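PDB 4HB9: similarities with probable monooxygenase from Photorhabdus luminescens, which binds flavin-adenine dinucleotide and probably acts as a monooxygenase related to the aromatic ring hydroxylases. Local coordinates for residues A[13-18]-A[336-341]; A[184-189]-A[269-274]; A[216-221]-A[276-281]; A[265-270]-A[292-297]. All coordinates share one frame; numbering follows the deposited sequence.

Contact 1: A[13-18]-A[336-341]. With EDO (1,2-ethanediol), chain E; EDO (1,2-ethanediol), chain G.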
loop_
_atom_site.group_PDB
_atom_site.type_symbol
_atom_site.label_atom_id
_atom_site.label_comp_id
_atom_site.label_asym_id
_atom_site.label_seq_id
_atom_site.Cartn_x
_atom_site.Cartn_y
_atom_site.Cartn_z
ATOM N N GLY A 13 -1.167 -6.989 -8.492
ATOM C CA GLY A 13 -1.763 -7.768 -9.581
ATOM C C GLY A 13 -1.339 -7.292 -10.954
ATOM O O GLY A 13 -1.050 -8.092 -11.844
ATOM N N THR A 14 -1.281 -5.980 -11.132
ATOM C CA THR A 14 -0.826 -5.421 -12.394
ATOM C C THR A 14 0.648 -5.693 -12.612
ATOM O O THR A 14 1.047 -6.099 -13.712
ATOM C CB THR A 14 -1.138 -3.909 -12.500
ATOM O OG1 THR A 14 -0.549 -3.202 -11.414
ATOM C CG2 THR A 14 -2.616 -3.651 -12.513
ATOM N N CYS A 15 1.471 -5.509 -11.579
ATOM C CA CYS A 15 2.889 -5.794 -11.714
ATOM C C CYS A 15 3.073 -7.256 -12.102
ATOM O O CYS A 15 3.844 -7.564 -13.011
ATOM C CB CYS A 15 3.687 -5.483 -10.447
ATOM S SG CYS A 15 5.478 -5.501 -10.679
ATOM N N LEU A 16 2.362 -8.149 -11.412
ATOM C CA LEU A 16 2.424 -9.576 -11.723
ATOM C C LEU A 16 2.059 -9.859 -13.176
ATOM O O LEU A 16 2.734 -10.627 -13.833
ATOM C CB LEU A 16 1.503 -10.390 -10.798
ATOM C CG LEU A 16 1.480 -11.909 -11.025
ATOM C CD1 LEU A 16 2.848 -12.545 -10.842
ATOM C CD2 LEU A 16 0.462 -12.570 -10.091
ATOM N N ALA A 17 0.982 -9.267 -13.666
ATOM C CA ALA A 17 0.534 -9.552 -15.024
ATOM C C ALA A 17 1.574 -9.107 -16.047
ATOM O O ALA A 17 1.863 -9.837 -16.981
ATOM C CB ALA A 17 -0.831 -8.952 -15.304
ATOM N N HIS A 18 2.212 -7.955 -15.825
ATOM C CA HIS A 18 3.328 -7.535 -16.661
ATOM C C HIS A 18 4.454 -8.540 -16.681
ATOM O O HIS A 18 4.998 -8.887 -17.752
ATOM C CB HIS A 18 3.875 -6.183 -16.203
ATOM C CG HIS A 18 3.038 -5.036 -16.628
ATOM N ND1 HIS A 18 2.816 -4.732 -17.949
ATOM C CD2 HIS A 18 2.362 -4.113 -15.910
ATOM C CE1 HIS A 18 2.029 -3.681 -18.026
ATOM N NE2 HIS A 18 1.746 -3.282 -16.804
ATOM N N ARG A 336 7.346 -6.625 -4.609
ATOM C CA ARG A 336 8.305 -7.670 -4.323
ATOM C C ARG A 336 7.714 -9.072 -4.556
ATOM O O ARG A 336 8.379 -9.927 -5.146
ATOM C CB ARG A 336 8.759 -7.549 -2.876
ATOM C CG ARG A 336 9.960 -8.376 -2.514
ATOM C CD ARG A 336 10.390 -8.023 -1.105
ATOM N NE ARG A 336 11.522 -8.825 -0.669
ATOM C CZ ARG A 336 12.112 -8.701 0.523
ATOM N NH1 ARG A 336 11.688 -7.807 1.404
ATOM N NH2 ARG A 336 13.143 -9.463 0.823
ATOM N N ASP A 337 6.509 -9.300 -4.037
ATOM C CA ASP A 337 5.778 -10.559 -4.258
ATOM C C ASP A 337 5.574 -10.826 -5.758
ATOM O O ASP A 337 5.768 -11.947 -6.238
ATOM C CB ASP A 337 4.389 -10.536 -3.648
ATOM C CG ASP A 337 4.366 -10.528 -2.112
ATOM O OD1 ASP A 337 5.396 -10.729 -1.422
ATOM O OD2 ASP A 337 3.262 -10.282 -1.590
ATOM N N ALA A 338 5.185 -9.794 -6.494
ATOM C CA ALA A 338 4.879 -9.932 -7.933
ATOM C C ALA A 338 6.101 -10.355 -8.738
ATOM O O ALA A 338 6.028 -11.247 -9.597
ATOM C CB ALA A 338 4.273 -8.640 -8.475
ATOM N N LEU A 339 7.244 -9.760 -8.427
ATOM C CA LEU A 339 8.490 -10.143 -9.071
ATOM C C LEU A 339 8.849 -11.593 -8.720
ATOM O O LEU A 339 9.210 -12.399 -9.569
ATOM C CB LEU A 339 9.617 -9.215 -8.624
ATOM C CG LEU A 339 10.983 -9.580 -9.191
ATOM C CD1 LEU A 339 10.973 -9.561 -10.693
ATOM C CD2 LEU A 339 12.065 -8.652 -8.677
ATOM N N LEU A 340 8.763 -11.913 -7.442
ATOM C CA LEU A 340 9.070 -13.271 -6.999
ATOM C C LEU A 340 8.162 -14.334 -7.628
ATOM O O LEU A 340 8.647 -15.345 -8.144
ATOM C CB LEU A 340 8.998 -13.338 -5.484
ATOM C CG LEU A 340 9.423 -14.689 -4.907
ATOM C CD1 LEU A 340 10.849 -15.030 -5.342
ATOM C CD2 LEU A 340 9.261 -14.599 -3.400
ATOM N N LEU A 341 6.856 -14.114 -7.597
ATOM C CA LEU A 341 5.912 -15.052 -8.184
ATOM C C LEU A 341 6.064 -15.162 -9.704
ATOM O O LEU A 341 5.954 -16.249 -10.259
ATOM C CB LEU A 341 4.487 -14.701 -7.804
ATOM C CG LEU A 341 3.400 -15.708 -8.216
ATOM C CD1 LEU A 341 3.733 -17.142 -7.770
ATOM C CD2 LEU A 341 2.077 -15.271 -7.657
HETATM C C1 EDO E . 3.800 -6.699 -20.838
HETATM O O1 EDO E . 2.753 -6.089 -20.149
HETATM C C2 EDO E . 4.990 -6.795 -19.916
HETATM O O2 EDO E . 5.527 -8.047 -20.035
HETATM C C1 EDO G . 9.523 -3.442 1.770
HETATM O O1 EDO G . 10.839 -3.186 2.259
HETATM C C2 EDO G . 9.622 -4.429 0.620
HETATM O O2 EDO G . 9.619 -5.759 1.106
#

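Contact 2: A[184-189]-A[269-274]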
loop_
_atom_site.group_PDB
_atom_site.type_symbol
_atom_site.label_atom_id
_atom_site.label_comp_id
_atom_site.label_asym_id
_atom_site.label_seq_id
_atom_site.Cartn_x
_atom_site.Cartn_y
_atom_site.Cartn_z
ATOM N N SER A 184 -3.741 3.611 16.932
ATOM C CA SER A 184 -4.526 4.216 15.856
ATOM C C SER A 184 -3.807 5.436 15.315
ATOM O O SER A 184 -2.858 5.931 15.925
ATOM C CB SER A 184 -5.886 4.614 16.369
ATOM O OG SER A 184 -6.584 3.474 16.806
HETATM N N MSE A 185 -4.207 5.901 14.141
HETATM C CA MSE A 185 -3.540 7.062 13.550
HETATM C C MSE A 185 -4.537 7.935 12.838
HETATM O O MSE A 185 -5.638 7.488 12.467
HETATM C CB MSE A 185 -2.413 6.627 12.610
HETATM C CG MSE A 185 -2.840 5.863 11.379
HETATM SE SE MSE A 185 -1.257 5.332 10.278
HETATM C CE MSE A 185 0.105 4.930 11.575
ATOM N N ILE A 186 -4.156 9.193 12.681
ATOM C CA ILE A 186 -4.915 10.175 11.909
ATOM C C ILE A 186 -3.911 10.772 10.929
ATOM O O ILE A 186 -2.841 11.244 11.341
ATOM C CB ILE A 186 -5.537 11.249 12.822
ATOM C CG1 ILE A 186 -6.483 10.622 13.841
ATOM C CG2 ILE A 186 -6.281 12.300 12.012
ATOM C CD1 ILE A 186 -7.036 11.599 14.856
ATOM N N ILE A 187 -4.239 10.708 9.637
ATOM C CA ILE A 187 -3.346 11.100 8.549
ATOM C C ILE A 187 -3.982 12.271 7.797
ATOM O O ILE A 187 -5.151 12.196 7.400
ATOM C CB ILE A 187 -3.150 9.946 7.556
ATOM C CG1 ILE A 187 -2.661 8.679 8.278
ATOM C CG2 ILE A 187 -2.168 10.338 6.442
ATOM C CD1 ILE A 187 -2.519 7.451 7.387
ATOM N N GLY A 188 -3.229 13.350 7.619
ATOM C CA GLY A 188 -3.691 14.474 6.800
ATOM C C GLY A 188 -2.630 14.917 5.812
ATOM O O GLY A 188 -1.458 14.544 5.937
ATOM N N ARG A 189 -3.045 15.706 4.826
ATOM C CA ARG A 189 -2.125 16.265 3.862
ATOM C C ARG A 189 -2.379 17.742 3.731
ATOM O O ARG A 189 -3.514 18.202 3.858
ATOM C CB ARG A 189 -2.281 15.586 2.495
ATOM C CG ARG A 189 -3.629 15.835 1.817
ATOM C CD ARG A 189 -3.778 15.143 0.470
ATOM N NE ARG A 189 -4.740 15.897 -0.363
ATOM C CZ ARG A 189 -4.831 15.844 -1.694
ATOM N NH1 ARG A 189 -4.091 15.008 -2.402
ATOM N NH2 ARG A 189 -5.690 16.643 -2.345
ATOM N N ASP A 269 -9.607 19.219 14.700
ATOM C CA ASP A 269 -9.745 19.717 16.061
ATOM C C ASP A 269 -9.135 18.769 17.071
ATOM O O ASP A 269 -8.446 19.175 17.986
ATOM C CB ASP A 269 -11.233 19.912 16.399
ATOM C CG ASP A 269 -11.814 21.173 15.780
ATOM O OD1 ASP A 269 -11.004 22.034 15.350
ATOM O OD2 ASP A 269 -13.072 21.288 15.718
ATOM N N LEU A 270 -9.391 17.492 16.907
ATOM C CA LEU A 270 -8.857 16.536 17.854
ATOM C C LEU A 270 -7.326 16.511 17.879
ATOM O O LEU A 270 -6.729 16.480 18.948
ATOM C CB LEU A 270 -9.411 15.170 17.578
ATOM C CG LEU A 270 -9.006 14.228 18.708
ATOM C CD1 LEU A 270 -10.203 13.403 19.146
ATOM C CD2 LEU A 270 -7.840 13.399 18.255
ATOM N N VAL A 271 -6.685 16.524 16.711
ATOM C CA VAL A 271 -5.233 16.467 16.676
ATOM C C VAL A 271 -4.663 17.756 17.282
ATOM O O VAL A 271 -3.688 17.715 18.092
ATOM C CB VAL A 271 -4.721 16.231 15.251
ATOM C CG1 VAL A 271 -3.208 16.368 15.178
ATOM C CG2 VAL A 271 -5.155 14.859 14.768
ATOM N N GLN A 272 -5.257 18.899 16.948
ATOM C CA GLN A 272 -4.810 20.144 17.568
ATOM C C GLN A 272 -4.961 20.096 19.091
ATOM O O GLN A 272 -4.093 20.587 19.805
ATOM C CB GLN A 272 -5.556 21.369 17.023
ATOM C CG GLN A 272 -5.218 21.682 15.583
ATOM C CD GLN A 272 -5.988 22.890 15.063
ATOM O OE1 GLN A 272 -5.780 24.009 15.504
ATOM N NE2 GLN A 272 -6.873 22.657 14.123
ATOM N N SER A 273 -6.058 19.529 19.583
ATOM C CA SER A 273 -6.228 19.356 21.045
ATOM C C SER A 273 -5.132 18.502 21.661
ATOM O O SER A 273 -4.691 18.776 22.787
ATOM C CB SER A 273 -7.596 18.790 21.416
ATOM O OG SER A 273 -7.664 17.376 21.197
ATOM N N ARG A 274 -4.665 17.493 20.927
ATOM C CA ARG A 274 -3.576 16.646 21.418
ATOM C C ARG A 274 -2.225 17.377 21.408
ATOM O O ARG A 274 -1.308 16.978 22.117
ATOM C CB ARG A 274 -3.488 15.368 20.596
ATOM C CG ARG A 274 -4.730 14.490 20.700
ATOM C CD ARG A 274 -4.895 13.924 22.106
ATOM N NE ARG A 274 -5.948 12.912 22.193
ATOM C CZ ARG A 274 -7.243 13.164 22.362
ATOM N NH1 ARG A 274 -8.099 12.156 22.432
ATOM N NH2 ARG A 274 -7.696 14.419 22.434
#

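Contact 3: A[216-221]-A[276-281]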
loop_
_atom_site.group_PDB
_atom_site.type_symbol
_atom_site.label_atom_id
_atom_site.label_comp_id
_atom_site.label_asym_id
_atom_site.label_seq_id
_atom_site.Cartn_x
_atom_site.Cartn_y
_atom_site.Cartn_z
ATOM N N SER A 216 4.001 13.060 25.985
ATOM C CA SER A 216 2.809 12.250 25.983
ATOM C C SER A 216 3.029 10.957 25.185
ATOM O O SER A 216 3.949 10.868 24.401
ATOM C CB SER A 216 1.671 13.037 25.384
ATOM O OG SER A 216 2.119 13.744 24.235
ATOM N N PRO A 217 2.179 9.942 25.406
ATOM C CA PRO A 217 2.388 8.656 24.754
ATOM C C PRO A 217 1.836 8.637 23.317
ATOM O O PRO A 217 0.939 7.871 22.990
ATOM C CB PRO A 217 1.623 7.697 25.655
ATOM C CG PRO A 217 0.498 8.513 26.207
ATOM C CD PRO A 217 1.099 9.881 26.412
ATOM N N ASP A 218 2.378 9.491 22.481
ATOM C CA ASP A 218 1.901 9.614 21.107
ATOM C C ASP A 218 3.006 10.189 20.260
ATOM O O ASP A 218 4.140 10.364 20.735
ATOM C CB ASP A 218 0.574 10.415 21.063
ATOM C CG ASP A 218 0.631 11.745 21.823
ATOM O OD1 ASP A 218 1.702 12.246 22.175
ATOM O OD2 ASP A 218 -0.458 12.301 22.046
ATOM N N TRP A 219 2.736 10.428 18.983
ATOM C CA TRP A 219 3.815 10.697 18.048
ATOM C C TRP A 219 3.274 11.471 16.861
ATOM O O TRP A 219 2.123 11.274 16.502
ATOM C CB TRP A 219 4.346 9.350 17.563
ATOM C CG TRP A 219 5.643 9.341 16.847
ATOM C CD1 TRP A 219 5.867 9.639 15.536
ATOM C CD2 TRP A 219 6.891 8.924 17.384
ATOM N NE1 TRP A 219 7.193 9.468 15.233
ATOM C CE2 TRP A 219 7.842 9.016 16.355
ATOM C CE3 TRP A 219 7.299 8.478 18.642
ATOM C CZ2 TRP A 219 9.176 8.675 16.543
ATOM C CZ3 TRP A 219 8.617 8.129 18.822
ATOM C CH2 TRP A 219 9.539 8.228 17.791
ATOM N N LEU A 220 4.111 12.273 16.222
ATOM C CA LEU A 220 3.733 12.934 14.946
ATOM C C LEU A 220 4.836 12.747 13.926
ATOM O O LEU A 220 6.009 13.125 14.156
ATOM C CB LEU A 220 3.430 14.409 15.113
ATOM C CG LEU A 220 2.827 15.106 13.884
ATOM C CD1 LEU A 220 1.347 14.750 13.681
ATOM C CD2 LEU A 220 2.927 16.610 14.052
ATOM N N PHE A 221 4.472 12.104 12.816
ATOM C CA PHE A 221 5.400 11.821 11.737
ATOM C C PHE A 221 5.081 12.802 10.609
ATOM O O PHE A 221 3.908 13.022 10.311
ATOM C CB PHE A 221 5.291 10.355 11.289
ATOM C CG PHE A 221 6.178 10.026 10.134
ATOM C CD1 PHE A 221 7.561 10.037 10.287
ATOM C CD2 PHE A 221 5.653 9.775 8.872
ATOM C CE1 PHE A 221 8.396 9.785 9.212
ATOM C CE2 PHE A 221 6.484 9.512 7.788
ATOM C CZ PHE A 221 7.858 9.502 7.967
ATOM N N ILE A 276 -1.655 20.642 22.274
ATOM C CA ILE A 276 -1.647 21.885 23.042
ATOM C C ILE A 276 -0.246 21.973 23.658
ATOM O O ILE A 276 0.253 21.017 24.264
ATOM C CB ILE A 276 -2.730 21.927 24.141
ATOM C CG1 ILE A 276 -4.133 21.867 23.521
ATOM C CG2 ILE A 276 -2.611 23.224 24.946
ATOM C CD1 ILE A 276 -5.220 21.442 24.483
ATOM N N SER A 277 0.394 23.100 23.427
ATOM C CA SER A 277 1.753 23.402 23.914
ATOM C C SER A 277 2.834 23.026 22.919
ATOM O O SER A 277 3.963 23.488 23.043
ATOM C CB SER A 277 2.048 22.810 25.312
ATOM O OG SER A 277 2.538 21.473 25.251
ATOM N N TRP A 278 2.518 22.222 21.905
ATOM C CA TRP A 278 3.542 21.866 20.930
ATOM C C TRP A 278 3.818 23.080 20.046
ATOM O O TRP A 278 3.018 24.022 19.964
ATOM C CB TRP A 278 3.129 20.691 20.022
ATOM C CG TRP A 278 2.804 19.411 20.684
ATOM C CD1 TRP A 278 2.480 19.198 21.989
ATOM C CD2 TRP A 278 2.732 18.134 20.037
ATOM N NE1 TRP A 278 2.221 17.857 22.195
ATOM C CE2 TRP A 278 2.353 17.194 21.005
ATOM C CE3 TRP A 278 2.956 17.706 18.726
ATOM C CZ2 TRP A 278 2.207 15.830 20.709
ATOM C CZ3 TRP A 278 2.792 16.364 18.424
ATOM C CH2 TRP A 278 2.424 15.442 19.411
ATOM N N ASP A 279 4.920 23.009 19.327
ATOM C CA ASP A 279 5.370 24.116 18.525
ATOM C C ASP A 279 4.331 24.612 17.518
ATOM O O ASP A 279 3.671 23.811 16.839
ATOM C CB ASP A 279 6.631 23.759 17.782
ATOM C CG ASP A 279 7.335 24.983 17.240
ATOM O OD1 ASP A 279 8.046 25.658 18.039
ATOM O OD2 ASP A 279 7.172 25.252 16.033
ATOM N N PRO A 280 4.189 25.943 17.405
ATOM C CA PRO A 280 3.192 26.517 16.505
ATOM C C PRO A 280 3.252 26.041 15.048
ATOM O O PRO A 280 2.228 25.994 14.402
ATOM C CB PRO A 280 3.486 28.023 16.581
ATOM C CG PRO A 280 4.009 28.226 17.960
ATOM C CD PRO A 280 4.803 26.971 18.269
ATOM N N SER A 281 4.438 25.712 14.539
ATOM C CA SER A 281 4.583 25.240 13.145
ATOM C C SER A 281 3.785 23.962 12.896
ATOM O O SER A 281 3.203 23.750 11.821
ATOM C CB SER A 281 6.062 25.022 12.820
ATOM O OG SER A 281 6.660 24.045 13.690
HETATM O O HOH W 1 1.598 16.395 24.594
#

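Contact 4: A[265-270]-A[292-297]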
loop_
_atom_site.group_PDB
_atom_site.type_symbol
_atom_site.label_atom_id
_atom_site.label_comp_id
_atom_site.label_asym_id
_atom_site.label_seq_id
_atom_site.Cartn_x
_atom_site.Cartn_y
_atom_site.Cartn_z
ATOM N N GLU A 265 -13.365 17.922 10.056
ATOM C CA GLU A 265 -13.176 19.088 10.897
ATOM C C GLU A 265 -12.948 18.675 12.371
ATOM O O GLU A 265 -12.109 19.245 13.082
ATOM C CB GLU A 265 -14.395 20.006 10.726
ATOM C CG GLU A 265 -14.509 20.650 9.332
ATOM C CD GLU A 265 -15.042 19.752 8.191
ATOM O OE1 GLU A 265 -14.810 20.137 7.014
ATOM O OE2 GLU A 265 -15.678 18.686 8.416
ATOM N N ALA A 266 -13.686 17.673 12.812
ATOM C CA ALA A 266 -13.541 17.148 14.174
ATOM C C ALA A 266 -12.194 16.418 14.363
ATOM O O ALA A 266 -11.593 16.508 15.441
ATOM C CB ALA A 266 -14.682 16.217 14.496
ATOM N N LEU A 267 -11.745 15.710 13.325
ATOM C CA LEU A 267 -10.448 15.056 13.341
ATOM C C LEU A 267 -9.338 16.087 13.466
ATOM O O LEU A 267 -8.430 15.918 14.261
ATOM C CB LEU A 267 -10.238 14.162 12.110
ATOM C CG LEU A 267 -11.136 12.928 12.036
ATOM C CD1 LEU A 267 -11.095 12.273 10.674
ATOM C CD2 LEU A 267 -10.737 11.928 13.142
ATOM N N CYS A 268 -9.436 17.172 12.695
ATOM C CA CYS A 268 -8.479 18.269 12.766
ATOM C C CYS A 268 -8.437 18.872 14.177
ATOM O O CYS A 268 -7.375 19.024 14.764
ATOM C CB CYS A 268 -8.858 19.336 11.733
ATOM S SG CYS A 268 -7.520 20.442 11.243
ATOM N N ASP A 269 -9.607 19.219 14.700
ATOM C CA ASP A 269 -9.745 19.717 16.061
ATOM C C ASP A 269 -9.135 18.769 17.071
ATOM O O ASP A 269 -8.446 19.175 17.986
ATOM C CB ASP A 269 -11.233 19.912 16.399
ATOM C CG ASP A 269 -11.814 21.173 15.780
ATOM O OD1 ASP A 269 -11.004 22.034 15.350
ATOM O OD2 ASP A 269 -13.072 21.288 15.718
ATOM N N LEU A 270 -9.391 17.492 16.907
ATOM C CA LEU A 270 -8.857 16.536 17.854
ATOM C C LEU A 270 -7.326 16.511 17.879
ATOM O O LEU A 270 -6.729 16.480 18.948
ATOM C CB LEU A 270 -9.411 15.170 17.578
ATOM C CG LEU A 270 -9.006 14.228 18.708
ATOM C CD1 LEU A 270 -10.203 13.403 19.146
ATOM C CD2 LEU A 270 -7.840 13.399 18.255
ATOM N N GLU A 292 -10.886 17.558 2.700
ATOM C CA GLU A 292 -11.414 16.388 1.977
ATOM C C GLU A 292 -10.578 15.105 2.090
ATOM O O GLU A 292 -11.014 14.035 1.632
ATOM C CB GLU A 292 -11.535 16.713 0.489
ATOM C CG GLU A 292 -12.945 16.915 -0.011
ATOM C CD GLU A 292 -13.013 16.630 -1.494
ATOM O OE1 GLU A 292 -12.219 17.243 -2.245
ATOM O OE2 GLU A 292 -13.816 15.759 -1.897
ATOM N N ASN A 293 -9.377 15.201 2.650
ATOM C CA ASN A 293 -8.467 14.056 2.705
ATOM C C ASN A 293 -7.836 13.906 4.105
ATOM O O ASN A 293 -6.619 13.974 4.232
ATOM C CB ASN A 293 -7.352 14.184 1.639
ATOM C CG ASN A 293 -7.852 13.963 0.208
ATOM O OD1 ASN A 293 -7.794 12.845 -0.311
ATOM N ND2 ASN A 293 -8.338 15.025 -0.437
ATOM N N ILE A 294 -8.649 13.733 5.143
ATOM C CA ILE A 294 -8.117 13.395 6.488
ATOM C C ILE A 294 -8.654 12.039 6.880
ATOM O O ILE A 294 -9.862 11.839 6.886
ATOM C CB ILE A 294 -8.484 14.406 7.581
ATOM C CG1 ILE A 294 -7.938 15.782 7.216
ATOM C CG2 ILE A 294 -7.876 13.994 8.938
ATOM C CD1 ILE A 294 -8.516 16.885 8.062
ATOM N N SER A 295 -7.764 11.110 7.215
ATOM C CA SER A 295 -8.179 9.717 7.397
ATOM C C SER A 295 -7.790 9.180 8.774
ATOM O O SER A 295 -6.601 9.144 9.117
ATOM C CB SER A 295 -7.565 8.820 6.336
ATOM O OG SER A 295 -7.725 9.377 5.052
ATOM N N PRO A 296 -8.782 8.720 9.545
ATOM C CA PRO A 296 -8.496 7.974 10.765
ATOM C C PRO A 296 -8.410 6.479 10.481
ATOM O O PRO A 296 -9.205 5.957 9.692
ATOM C CB PRO A 296 -9.717 8.273 11.629
ATOM C CG PRO A 296 -10.829 8.426 10.633
ATOM C CD PRO A 296 -10.233 8.884 9.335
ATOM N N LEU A 297 -7.496 5.787 11.156
ATOM C CA LEU A 297 -7.263 4.359 10.921
ATOM C C LEU A 297 -6.903 3.656 12.215
ATOM O O LEU A 297 -6.051 4.136 12.967
ATOM C CB LEU A 297 -6.084 4.142 9.969
ATOM C CG LEU A 297 -6.146 4.585 8.516
ATOM C CD1 LEU A 297 -4.816 4.224 7.869
ATOM C CD2 LEU A 297 -7.305 3.896 7.793
#

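Contact 1: A[13-18]-A[336-341]
Beside A338, which touches both C15 and L16 across the contact, D337 OD1 is gripped by two groups, Y369 OH and H321 NE2. The other carboxylate oxygen, OD2, is bonded to G317 N. D337 is thereby tied to three separate places in the chain. The side chains that meet across the helices are apolar or weakly polar: C15, L16, A338 and L341. The two helices run nearly parallel, at -25°, with short-segment axes 8.3 Å apart. A338 allows this approach because its methyl is the whole side chain. A338 CB lies 3.5 Å from the backbone atom L16 N and 3.8 Å from C15 CB. Helix 11-22 is the first helix of the Rossmann-type nucleotide-binding unit. It follows a strand and a glycine-rich turn, consistent with a GxGxxG motif that includes G13. I11 and G12, at the start of this helix, bind FAD, and the C15 side chain is about 8 Å from the cofactor. Further along, L16 holds CG anti to its backbone N (chi1 -180°), which carries its two methyls to the second helix. L16 CD2 meets L341 CD2 at 4.0 Å, and the two leucines cross obliquely. L16 CD1 turns to the backbone, 3.7 Å from A338 O. C15 SG is looser, 4.0 Å from A338 CB. C15 also touches C58 of helix 49-58.

Contact 2: A[184-189]-A[269-274]
L270, which meets I186 across the contact, also lays a methyl on a flat group of its own helix. L270 CD2 sits over the centre of one face of the R274 guanidinium, 4.1 Å above the plane. Two of the guanidinium nitrogens have polar partners: R274 NH1 bonds S254 O, and R274 NH2 makes a weak bond to S273 OG. S273 OG in turn donates to L270 O at 2.6 Å, tilted 21° from the carbonyl plane. L270 O also accepts the ordinary helix bond from R274 N, so two donors share it. Towards the strand the surface is apolar. I186 is the one strand residue in contact. Its CG1 stands anti to the carbonyl carbon (chi1 -60°) and its chain is extended to CD1, so this methyl reaches between L270 and V271. I186 CD1 lies 3.9 Å from L270 CD2, where the two side chains cross at about a right angle. I186 CD1 is 3.8 Å from V271 CG2. The valine instead runs alongside I186 in the opposite direction, and V271 CG2 also rests 3.9 Å from I186 CG2. All three residues are buried. Strand 179-191 lies inside the mixed sheet, between strands 240-251 and 295-301. Helix 264-274 packs on the face that I186 points to, while I187 points away from this helix and touches V245 and V247 of the neighbouring strand.

Contact 3: A[216-221]-A[276-281]
S216 comes to the edge of the W278 indole, with S216 OG 4.1 Å from W278 CZ2. A water links the same two residues: it donates to S216 OG and accepts from W278 NE1 at 2.9 Å. The water thus gives the indole N-H an acceptor. P217 is the centre of an inverse gamma turn, which brings D218 back towards S216. S216 OG donates to D218 OD1 at 2.6 Å, on the syn side and 24° out of the carboxylate plane. D218 OD1 also stands at the ring edge, 3.9 Å from W278 CZ2. The carboxylate and ring planes are 78° apart, so the acid meets the indole rim nearly upright. Its second oxygen, OD2, bonds Y248 OH, which fixes the rotation of the group. W219 points away and makes an edge-to-face pair with H387. L220 returns to the contact, and L220 CB rests 3.9 Å from W278 CZ3, again near the ring plane. In W278, CG is anti to the carbonyl carbon (chi1 -59°), which sends the six-membered ring edge-on to the strand. Just after it, D279 is the N-cap of helix 280-287: D279 OD2 accepts from both S281 N and S281 OG. The arrangement is a buried tryptophan before an N-capped helix, its edge set against the first residues of strand 218-228 in the mixed sheet.

Contact 4: A[265-270]-A[292-297]
L267 and P296 meet at about a right angle, the leucine coming down from helix 264-274 onto the proline ring. This is helix-on-sheet packing in the half of the protein built round a mixed sheet, where strand 295-301 forms one border. L267 meets both I294 and P296. Its CG is anti to the carbonyl carbon (chi1 -67°), and the chain continues extended (chi2 167°), so both methyls reach the strand. L267 CD1 goes to the proline ring between its CD and CG. The closer of these two approaches is L267 CD1 to P296 CD, at 3.7 Å. I294 meets the leucine nearer to the helix backbone. Its CG2 branch, anti to the backbone N, does this touching. I294 CG2 lies 4.0 Å from L267 CB and equally 4.0 Å from L267 CD1, so it fills the angle between the stem and one methyl of the leucine. C268 adds a looser touch, with its CB 4.4 Å from I294 CD1. I294 also touches I186 of the adjoining strand, and L267 is further packed by I259 and F262 of the preceding loop. Alternate residues face the helix: I294 and P296 point towards it, while S295 between them points away. S295 and L297, on either side of the proline in sequence, face the backbone of neighbouring strand 179-191. The second leucine methyl completes the fit, with L267 CD2 lying 4.1 Å from P296 CB.

How the contacts relate
Contacts 2 and 4 share D269 and L270 of helix 264-274, and their centres are 6 Å apart. Their strands are sheet neighbours: M185 N to L297 O and S295 N to I187 O are probable hydrogen bonds of 2.8 Å each. Contact 3 continues from contact 2, centres 10 Å apart, where helix 280-287 follows helix 264-274 and reaches the same sheet. Contact 1 lies across the chain's centre, with centres 34 to 40 Å from the other three. FAD comes near both regions. The side chain of C15 in contact 1 is about 8 Å from the bound FAD. The side chain of P296 in contact 4 is about 10 Å from FAD, and the side chain of I186 in contact 2 is about 12 Å from FAD.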